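Local coordinates for cytochrome P450 monooxygenase (Rhodococcus sp. ECU0066, PDB 6KBH), which probably works as a self-sufficient cytochrome P450 monooxygenase, carrying heme, FMN and a [2Fe-2S] cluster in a single chain, at residues N122-R136 and V266-A278. Numbering follows the deposited sequence.
Sequences NRTLVNEDEPAHMPR and VVTDSYLHSMMMA. With HEM (protoporphyrin IX containing Fe), chain C.
With its CG trans to the backbone N (chi1 -162°), Tyr271 sets its ring under the side chain of Arg136, which is extended from CG to NE. The guanidinium of Arg136 stacks nearly parallel over one face of the Tyr271 ring, the planes 18° apart, and Arg136 CZ stands 4.1 Å from the ring centroid in a cation-pi contact. Arg136 CD rests over the same face as a CH-pi donor. Glu128 OE2 approaches the Tyr271 hydroxyl at the ring's edge, so close in the model that the bond is doubtful; Glu128 OE1 forms a salt bridge with Arg136 NE, 3.3 Å away, though the hydrogen bond within it is weak. Farther along helix 269-281, Asn122 N donates to Ser274 OG over 2.8 Å, and Thr124 CB packs 3.7 Å from Ala278 CB. Leu125 and Val126 of this loop, and His133 after it, line the heme pocket. His133 NE2 gives a nearly straight 2.6 Å hydrogen bond to heme propionate O2D, and His133 ND1 donates in the ring plane to Glu130 OE2 at 2.5 Å. Were His133 an alanine, the propionate oxygen would probably lose this donor and Glu130 OE2 its imidazole mate. Arg137, Arg334 and His391 also bind the heme, and the His391 ring stacks on His133. On the propionate side of the heme in the cytochrome P450 domain, the contact joins helix 133-139 and its preceding loop to helix 269-281, whose Met276 packs against helices 219-242 and 252-262.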
# COMPACT_ATOMS: atom_id res chain seq x y z
N ASN A 122 11.79 15.00 -25.57
CA ASN A 122 11.89 13.57 -25.77
C ASN A 122 10.77 12.86 -25.03
O ASN A 122 10.25 13.35 -24.03
CB ASN A 122 13.24 13.06 -25.27
CG ASN A 122 14.35 14.07 -25.49
OD1 ASN A 122 14.68 14.85 -24.60
ND2 ASN A 122 14.92 14.06 -26.69
N ARG A 123 10.39 11.70 -25.55
CA ARG A 123 9.51 10.81 -24.81
C ARG A 123 10.16 10.45 -23.48
O ARG A 123 11.28 9.93 -23.46
CB ARG A 123 9.21 9.57 -25.66
CG ARG A 123 8.41 9.92 -26.91
CD ARG A 123 8.05 8.72 -27.78
NE ARG A 123 6.99 9.07 -28.72
CZ ARG A 123 6.59 8.32 -29.74
NH1 ARG A 123 7.17 7.15 -29.98
NH2 ARG A 123 5.61 8.74 -30.53
N THR A 124 9.49 10.77 -22.37
CA THR A 124 10.08 10.66 -21.03
C THR A 124 9.25 9.71 -20.16
O THR A 124 8.27 10.12 -19.52
CB THR A 124 10.23 12.03 -20.38
OG1 THR A 124 10.64 12.98 -21.37
CG2 THR A 124 11.27 11.98 -19.28
N LEU A 125 9.63 8.44 -20.20
CA LEU A 125 9.21 7.31 -19.38
C LEU A 125 7.78 6.88 -19.62
O LEU A 125 7.50 5.68 -19.60
CB LEU A 125 9.33 7.63 -17.88
CG LEU A 125 10.55 8.20 -17.16
CD1 LEU A 125 10.07 8.88 -15.89
CD2 LEU A 125 11.51 7.09 -16.82
N VAL A 126 6.90 7.79 -20.02
CA VAL A 126 5.50 7.41 -20.18
C VAL A 126 5.26 6.95 -21.60
O VAL A 126 4.45 6.04 -21.83
CB VAL A 126 4.55 8.56 -19.80
CG1 VAL A 126 3.17 8.02 -19.48
CG2 VAL A 126 5.09 9.35 -18.61
N ASN A 127 5.97 7.54 -22.56
CA ASN A 127 5.92 7.19 -23.96
C ASN A 127 7.02 6.24 -24.38
O ASN A 127 6.91 5.61 -25.44
CB ASN A 127 6.05 8.46 -24.79
CG ASN A 127 5.34 9.62 -24.17
OD1 ASN A 127 5.85 10.73 -24.14
ND2 ASN A 127 4.13 9.36 -23.71
N GLU A 128 8.10 6.14 -23.60
CA GLU A 128 9.28 5.43 -24.06
C GLU A 128 8.99 3.96 -24.23
O GLU A 128 8.50 3.30 -23.31
CB GLU A 128 10.43 5.61 -23.08
CG GLU A 128 10.78 7.03 -22.82
CD GLU A 128 12.17 7.15 -22.27
OE1 GLU A 128 13.08 6.45 -22.77
OE2 GLU A 128 12.35 7.93 -21.31
N ASP A 129 9.32 3.43 -25.40
CA ASP A 129 9.34 2.00 -25.55
C ASP A 129 10.61 1.43 -24.93
O ASP A 129 11.51 2.15 -24.50
CB ASP A 129 9.26 1.61 -27.02
CG ASP A 129 7.91 1.91 -27.63
OD1 ASP A 129 7.15 2.70 -27.02
OD2 ASP A 129 7.60 1.35 -28.70
N GLU A 130 10.65 0.11 -24.88
CA GLU A 130 11.89 -0.58 -24.59
C GLU A 130 12.74 -0.61 -25.86
O GLU A 130 12.23 -0.48 -26.97
CB GLU A 130 11.58 -1.99 -24.09
CG GLU A 130 10.72 -2.01 -22.84
CD GLU A 130 11.34 -1.24 -21.68
OE1 GLU A 130 12.59 -1.21 -21.59
OE2 GLU A 130 10.59 -0.65 -20.88
N PRO A 131 14.07 -0.77 -25.72
CA PRO A 131 14.81 -1.01 -24.48
C PRO A 131 15.25 0.25 -23.72
O PRO A 131 15.97 0.13 -22.73
CB PRO A 131 16.04 -1.78 -24.97
CG PRO A 131 16.28 -1.24 -26.33
CD PRO A 131 14.94 -0.86 -26.91
N ALA A 132 14.81 1.43 -24.15
CA ALA A 132 15.27 2.66 -23.51
C ALA A 132 14.58 2.91 -22.17
O ALA A 132 15.18 3.53 -21.28
CB ALA A 132 15.04 3.85 -24.44
N HIS A 133 13.35 2.43 -22.00
CA HIS A 133 12.53 2.88 -20.88
C HIS A 133 13.02 2.30 -19.55
O HIS A 133 13.16 3.03 -18.56
CB HIS A 133 11.07 2.50 -21.12
CG HIS A 133 10.24 2.41 -19.87
ND1 HIS A 133 9.84 1.21 -19.33
CD2 HIS A 133 9.75 3.37 -19.05
CE1 HIS A 133 9.14 1.43 -18.24
NE2 HIS A 133 9.07 2.74 -18.05
N MET A 134 13.27 0.99 -19.50
CA MET A 134 13.57 0.35 -18.22
C MET A 134 14.85 0.87 -17.58
O MET A 134 14.82 1.20 -16.38
CB MET A 134 13.60 -1.17 -18.38
CG MET A 134 12.24 -1.85 -18.34
SD MET A 134 11.14 -1.22 -17.05
CE MET A 134 12.05 -1.63 -15.56
N PRO A 135 15.99 0.96 -18.27
CA PRO A 135 17.18 1.53 -17.61
C PRO A 135 16.96 2.92 -17.07
O PRO A 135 17.46 3.24 -15.98
CB PRO A 135 18.23 1.51 -18.73
CG PRO A 135 17.81 0.41 -19.63
CD PRO A 135 16.31 0.47 -19.63
N ARG A 136 16.22 3.76 -17.79
CA ARG A 136 15.95 5.11 -17.30
C ARG A 136 15.01 5.09 -16.10
O ARG A 136 15.15 5.90 -15.18
CB ARG A 136 15.37 5.97 -18.42
CG ARG A 136 16.26 6.12 -19.64
CD ARG A 136 15.75 7.28 -20.46
NE ARG A 136 16.17 7.28 -21.86
CZ ARG A 136 17.11 8.08 -22.35
NH1 ARG A 136 17.73 8.95 -21.56
NH2 ARG A 136 17.42 8.03 -23.64
N VAL A 266 22.86 6.87 -20.79
CA VAL A 266 21.52 6.56 -20.32
C VAL A 266 20.71 7.83 -20.11
O VAL A 266 19.51 7.88 -20.43
CB VAL A 266 21.63 5.73 -19.03
CG1 VAL A 266 20.35 5.79 -18.20
CG2 VAL A 266 22.02 4.30 -19.34
N VAL A 267 21.37 8.89 -19.64
CA VAL A 267 20.72 10.09 -19.18
C VAL A 267 21.44 11.25 -19.86
O VAL A 267 22.63 11.47 -19.63
CB VAL A 267 20.76 10.17 -17.65
CG1 VAL A 267 20.70 11.58 -17.15
CG2 VAL A 267 19.60 9.36 -17.05
N THR A 268 20.73 11.93 -20.76
CA THR A 268 21.32 12.91 -21.65
C THR A 268 20.82 14.31 -21.31
O THR A 268 19.82 14.48 -20.62
CB THR A 268 20.99 12.59 -23.12
OG1 THR A 268 19.60 12.89 -23.35
CG2 THR A 268 21.24 11.13 -23.42
N ASP A 269 21.51 15.32 -21.84
CA ASP A 269 21.10 16.70 -21.57
C ASP A 269 19.68 16.96 -22.06
O ASP A 269 18.91 17.67 -21.41
CB ASP A 269 22.08 17.68 -22.21
CG ASP A 269 23.42 17.69 -21.53
OD1 ASP A 269 23.49 17.29 -20.35
OD2 ASP A 269 24.41 18.09 -22.18
N SER A 270 19.32 16.37 -23.20
CA SER A 270 17.94 16.49 -23.68
C SER A 270 16.96 15.83 -22.72
O SER A 270 15.84 16.32 -22.54
CB SER A 270 17.81 15.87 -25.07
OG SER A 270 17.98 14.46 -25.02
N TYR A 271 17.37 14.73 -22.08
CA TYR A 271 16.43 13.96 -21.28
C TYR A 271 16.02 14.69 -20.01
O TYR A 271 14.83 14.72 -19.66
CB TYR A 271 17.03 12.59 -20.93
CG TYR A 271 15.96 11.63 -20.51
CD1 TYR A 271 15.11 11.06 -21.44
CD2 TYR A 271 15.78 11.31 -19.17
CE1 TYR A 271 14.13 10.19 -21.06
CE2 TYR A 271 14.79 10.43 -18.78
CZ TYR A 271 13.96 9.88 -19.73
OH TYR A 271 12.97 9.00 -19.35
N LEU A 272 16.99 15.26 -19.28
CA LEU A 272 16.64 15.98 -18.05
C LEU A 272 15.93 17.28 -18.36
O LEU A 272 15.12 17.75 -17.55
CB LEU A 272 17.86 16.26 -17.17
CG LEU A 272 18.66 15.09 -16.61
CD1 LEU A 272 19.53 14.59 -17.69
CD2 LEU A 272 19.50 15.47 -15.41
N HIS A 273 16.23 17.90 -19.50
CA HIS A 273 15.40 19.02 -19.94
C HIS A 273 13.97 18.55 -20.17
O HIS A 273 13.01 19.26 -19.84
CB HIS A 273 15.98 19.64 -21.21
CG HIS A 273 15.45 21.01 -21.49
ND1 HIS A 273 15.82 21.74 -22.60
CD2 HIS A 273 14.57 21.78 -20.82
CE1 HIS A 273 15.19 22.90 -22.59
NE2 HIS A 273 14.43 22.95 -21.52
N SER A 274 13.80 17.35 -20.73
CA SER A 274 12.48 16.75 -20.82
C SER A 274 11.95 16.38 -19.44
O SER A 274 10.76 16.56 -19.15
CB SER A 274 12.51 15.52 -21.73
OG SER A 274 12.73 15.89 -23.08
N MET A 275 12.82 15.86 -18.56
CA MET A 275 12.42 15.48 -17.21
C MET A 275 11.85 16.65 -16.42
O MET A 275 11.14 16.43 -15.44
CB MET A 275 13.61 14.89 -16.45
CG MET A 275 13.94 13.46 -16.81
SD MET A 275 15.49 12.94 -16.05
CE MET A 275 15.12 13.20 -14.32
N MET A 276 12.17 17.89 -16.81
CA MET A 276 11.67 19.04 -16.07
C MET A 276 10.17 19.22 -16.28
O MET A 276 9.42 19.40 -15.31
CB MET A 276 12.44 20.30 -16.47
CG MET A 276 12.39 21.41 -15.44
SD MET A 276 13.46 21.12 -14.02
CE MET A 276 15.07 21.28 -14.78
N MET A 277 9.71 19.19 -17.53
CA MET A 277 8.28 19.30 -17.79
C MET A 277 7.55 18.00 -17.52
O MET A 277 6.48 18.00 -16.90
CB MET A 277 8.02 19.73 -19.23
CG MET A 277 6.55 20.04 -19.50
SD MET A 277 6.26 20.99 -21.00
CE MET A 277 5.41 19.79 -22.02
N ALA A 278 8.11 16.89 -18.00
CA ALA A 278 7.50 15.59 -17.77
C ALA A 278 7.20 15.38 -16.29
O ALA A 278 6.17 14.78 -15.93
CB ALA A 278 8.41 14.48 -18.29
CHA HEM C . 2.94 6.91 -15.28
CHB HEM C . -1.49 7.67 -12.99
CHC HEM C . 0.75 11.12 -9.67
CHD HEM C . 5.13 10.34 -11.96
C1A HEM C . 1.58 7.00 -14.75
C2A HEM C . 0.66 6.13 -15.49
C3A HEM C . -0.57 6.33 -14.85
C4A HEM C . -0.27 7.32 -13.78
CMA HEM C . -1.88 5.69 -15.19
CAA HEM C . 0.94 5.20 -16.64
CBA HEM C . 0.97 3.75 -16.28
CGA HEM C . 1.47 2.76 -17.27
O1A HEM C . 1.48 3.28 -18.42
O2A HEM C . 1.74 1.67 -16.69
C1B HEM C . -1.33 8.67 -11.89
C2B HEM C . -2.46 9.14 -10.96
C3B HEM C . -1.75 10.22 -9.92
C4B HEM C . -0.29 10.28 -10.34
CMB HEM C . -3.89 8.72 -11.00
CAB HEM C . -2.39 10.99 -8.82
CBB HEM C . -3.20 10.24 -7.82
C1C HEM C . 2.13 11.00 -10.24
C2C HEM C . 3.02 11.86 -9.52
C3C HEM C . 4.24 11.67 -10.13
C4C HEM C . 3.95 10.70 -11.17
CMC HEM C . 2.71 12.76 -8.36
CAC HEM C . 5.54 12.31 -9.76
CBC HEM C . 6.14 13.36 -10.63
C1D HEM C . 4.73 9.37 -12.98
C2D HEM C . 5.89 8.94 -13.84
C3D HEM C . 5.21 7.87 -14.89
C4D HEM C . 3.77 7.83 -14.47
CMD HEM C . 7.30 9.41 -13.74
CAD HEM C . 5.89 7.11 -15.97
CBD HEM C . 6.68 5.92 -15.52
CGD HEM C . 7.01 4.91 -16.56
O1D HEM C . 6.25 5.08 -17.54
O2D HEM C . 7.94 4.16 -16.16
NA HEM C . 1.03 7.75 -13.70
NB HEM C . -0.02 9.28 -11.48
NC HEM C . 2.67 10.27 -11.27
ND HEM C . 3.37 8.71 -13.25
FE HEM C . 1.61 9.12 -12.44